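Local coordinates for protein UDP-N-acetylglucosamine 2-epimerase (Listeria monocytogenes, PDB 3OT5) that probably catalyses the reversible epimerisation at C2 of UDP-N-acetylglucosamine, giving UDP-N-acetylmannosamine, at residues T177-A180 against K181-L185. Numbering follows the deposited sequence.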
ATOM      1  N   THR A 177     -10.883  -5.524  -1.319  1.00 41.19           N
ATOM      2  CA  THR A 177     -11.123  -6.886  -1.778  1.00 43.39           C
ATOM      3  C   THR A 177     -12.497  -7.408  -1.412  1.00 44.72           C
ATOM      4  O   THR A 177     -13.224  -6.811  -0.600  1.00 42.40           O
ATOM      5  CB  THR A 177     -10.107  -7.858  -1.149  1.00 43.66           C
ATOM      6  OG1 THR A 177     -10.262  -7.847   0.276  1.00 46.67           O
ATOM      7  CG2 THR A 177      -8.676  -7.458  -1.504  1.00 44.91           C
ATOM      8  N   LYS A 178     -12.838  -8.544  -2.015  1.00 47.14           N
ATOM      9  CA  LYS A 178     -14.104  -9.189  -1.767  1.00 49.18           C
ATOM     10  C   LYS A 178     -14.164  -9.549  -0.282  1.00 47.72           C
ATOM     11  O   LYS A 178     -15.208  -9.368   0.361  1.00 46.43           O
ATOM     12  CB  LYS A 178     -14.267 -10.435  -2.648  1.00 51.77           C
ATOM     13  CG  LYS A 178     -15.646 -11.101  -2.527  1.00 57.32           C
ATOM     14  CD  LYS A 178     -15.771 -12.344  -3.411  1.00 63.54           C
ATOM     15  CE  LYS A 178     -17.147 -13.011  -3.259  1.00 68.47           C
ATOM     16  NZ  LYS A 178     -17.321 -14.223  -4.146  1.00 71.06           N
ATOM     17  N   GLN A 179     -13.032 -10.027   0.249  1.00 45.73           N
ATOM     18  CA  GLN A 179     -12.910 -10.418   1.658  1.00 44.44           C
ATOM     19  C   GLN A 179     -13.250  -9.281   2.590  1.00 41.12           C
ATOM     20  O   GLN A 179     -13.982  -9.464   3.540  1.00 42.02           O
ATOM     21  CB  GLN A 179     -11.481 -10.869   1.959  1.00 44.64           C
ATOM     22  CG  GLN A 179     -11.216 -11.325   3.413  1.00 46.99           C
ATOM     23  CD  GLN A 179     -12.065 -12.518   3.834  1.00 53.74           C
ATOM     24  OE1 GLN A 179     -13.262 -12.385   4.104  1.00 55.65           O
ATOM     25  NE2 GLN A 179     -11.428 -13.680   3.957  1.00 56.60           N
ATOM     26  N   ALA A 180     -12.685  -8.110   2.332  1.00 39.95           N
ATOM     27  CA  ALA A 180     -12.951  -6.937   3.162  1.00 38.18           C
ATOM     28  C   ALA A 180     -14.439  -6.592   3.137  1.00 39.10           C
ATOM     29  O   ALA A 180     -14.995  -6.124   4.140  1.00 38.91           O
ATOM     30  CB  ALA A 180     -12.117  -5.747   2.689  1.00 35.49           C
ATOM     31  N   LYS A 181     -15.080  -6.816   1.994  1.00 40.99           N
ATOM     32  CA  LYS A 181     -16.505  -6.550   1.856  1.00 42.82           C
ATOM     33  C   LYS A 181     -17.273  -7.514   2.738  1.00 44.89           C
ATOM     34  O   LYS A 181     -18.144  -7.096   3.497  1.00 45.08           O
ATOM     35  CB  LYS A 181     -16.967  -6.639   0.393  1.00 44.06           C
ATOM     36  CG  LYS A 181     -18.475  -6.447   0.204  1.00 46.87           C
ATOM     37  CD  LYS A 181     -18.835  -6.169  -1.255  1.00 54.46           C
ATOM     38  CE  LYS A 181     -20.297  -5.780  -1.425  1.00 57.19           C
ATOM     39  NZ  LYS A 181     -20.566  -5.269  -2.807  1.00 61.36           N
ATOM     40  N   GLU A 182     -16.944  -8.800   2.637  1.00 47.08           N
ATOM     41  CA  GLU A 182     -17.586  -9.828   3.450  1.00 49.41           C
ATOM     42  C   GLU A 182     -17.432  -9.532   4.946  1.00 48.29           C
ATOM     43  O   GLU A 182     -18.359  -9.740   5.714  1.00 49.07           O
ATOM     44  CB  GLU A 182     -17.021 -11.201   3.104  1.00 51.27           C
ATOM     45  CG  GLU A 182     -17.413 -11.656   1.709  1.00 56.26           C
ATOM     46  CD  GLU A 182     -16.689 -12.901   1.264  1.00 63.05           C
ATOM     47  OE1 GLU A 182     -17.174 -13.544   0.311  1.00 69.40           O
ATOM     48  OE2 GLU A 182     -15.639 -13.237   1.859  1.00 68.28           O
ATOM     49  N   ASN A 183     -16.254  -9.077   5.357  1.00 47.19           N
ATOM     50  CA  ASN A 183     -16.035  -8.714   6.756  1.00 46.03           C
ATOM     51  C   ASN A 183     -17.053  -7.684   7.179  1.00 45.26           C
ATOM     52  O   ASN A 183     -17.644  -7.780   8.252  1.00 45.73           O
ATOM     53  CB  ASN A 183     -14.630  -8.140   6.963  1.00 44.44           C
ATOM     54  CG  ASN A 183     -13.542  -9.187   6.777  1.00 45.97           C
ATOM     55  OD1 ASN A 183     -13.810 -10.379   6.808  1.00 48.28           O
ATOM     56  ND2 ASN A 183     -12.319  -8.742   6.606  1.00 42.72           N
ATOM     57  N   LEU A 184     -17.266  -6.694   6.320  1.00 44.45           N
ATOM     58  CA  LEU A 184     -18.212  -5.638   6.616  1.00 43.81           C
ATOM     59  C   LEU A 184     -19.627  -6.195   6.651  1.00 45.54           C
ATOM     60  O   LEU A 184     -20.419  -5.816   7.511  1.00 45.11           O
ATOM     61  CB  LEU A 184     -18.063  -4.481   5.626  1.00 42.55           C
ATOM     62  CG  LEU A 184     -16.767  -3.683   5.818  1.00 42.98           C
ATOM     63  CD1 LEU A 184     -16.458  -2.816   4.605  1.00 40.66           C
ATOM     64  CD2 LEU A 184     -16.839  -2.849   7.124  1.00 37.34           C
ATOM     65  N   LEU A 185     -19.938  -7.109   5.737  1.00 48.41           N
ATOM     66  CA  LEU A 185     -21.263  -7.723   5.711  1.00 51.53           C
ATOM     67  C   LEU A 185     -21.527  -8.535   6.978  1.00 53.16           C
ATOM     68  O   LEU A 185     -22.639  -8.507   7.504  1.00 54.37           O
ATOM     69  CB  LEU A 185     -21.446  -8.607   4.480  1.00 52.90           C
ATOM     70  CG  LEU A 185     -21.500  -7.865   3.145  1.00 53.62           C
ATOM     71  CD1 LEU A 185     -21.583  -8.863   1.991  1.00 53.41           C
ATOM     72  CD2 LEU A 185     -22.673  -6.894   3.115  1.00 50.87           C
TER
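Glu182 lies one turn beyond Lys178 on the opening of helix 178-186, a compact example of how an N-cap and i to i+4 bonds start a helix. Its backbone N donates to Lys178 O at 2.9 Å. With CG beside its own backbone N (chi1 -68°), the Glu182 chain runs back over that carbonyl and brings OE1 to 3.6 Å from CE of the extended Lys178. Lys178 NZ stays 4.5 Å from Glu182 OE1, too far for a salt bridge, though the opposite charges may still attract weakly. The Gln179 chain crosses that of Glu182 at about a right angle, and Gln179 O accepts from Asn183 N at 2.9 Å.

Ahead of these turns stands Thr177, the N-cap: its OG1 accepts from Ala180 N at 3.2 Å, occupying an amide of the first turn. Ala180 is thus held at both ends of its peptide unit, for its O receives Leu184 N at 3.2 Å, and the Leu184 side chain packs along this carbonyl.

Within the Rossmann-like beta-alpha-beta unit, Ala180 and Leu184 face strand 172-175, Leu184 also touches strand 194-196, Lys181 forms a salt bridge with Asp400, and Gln179 leans on helix 333-338.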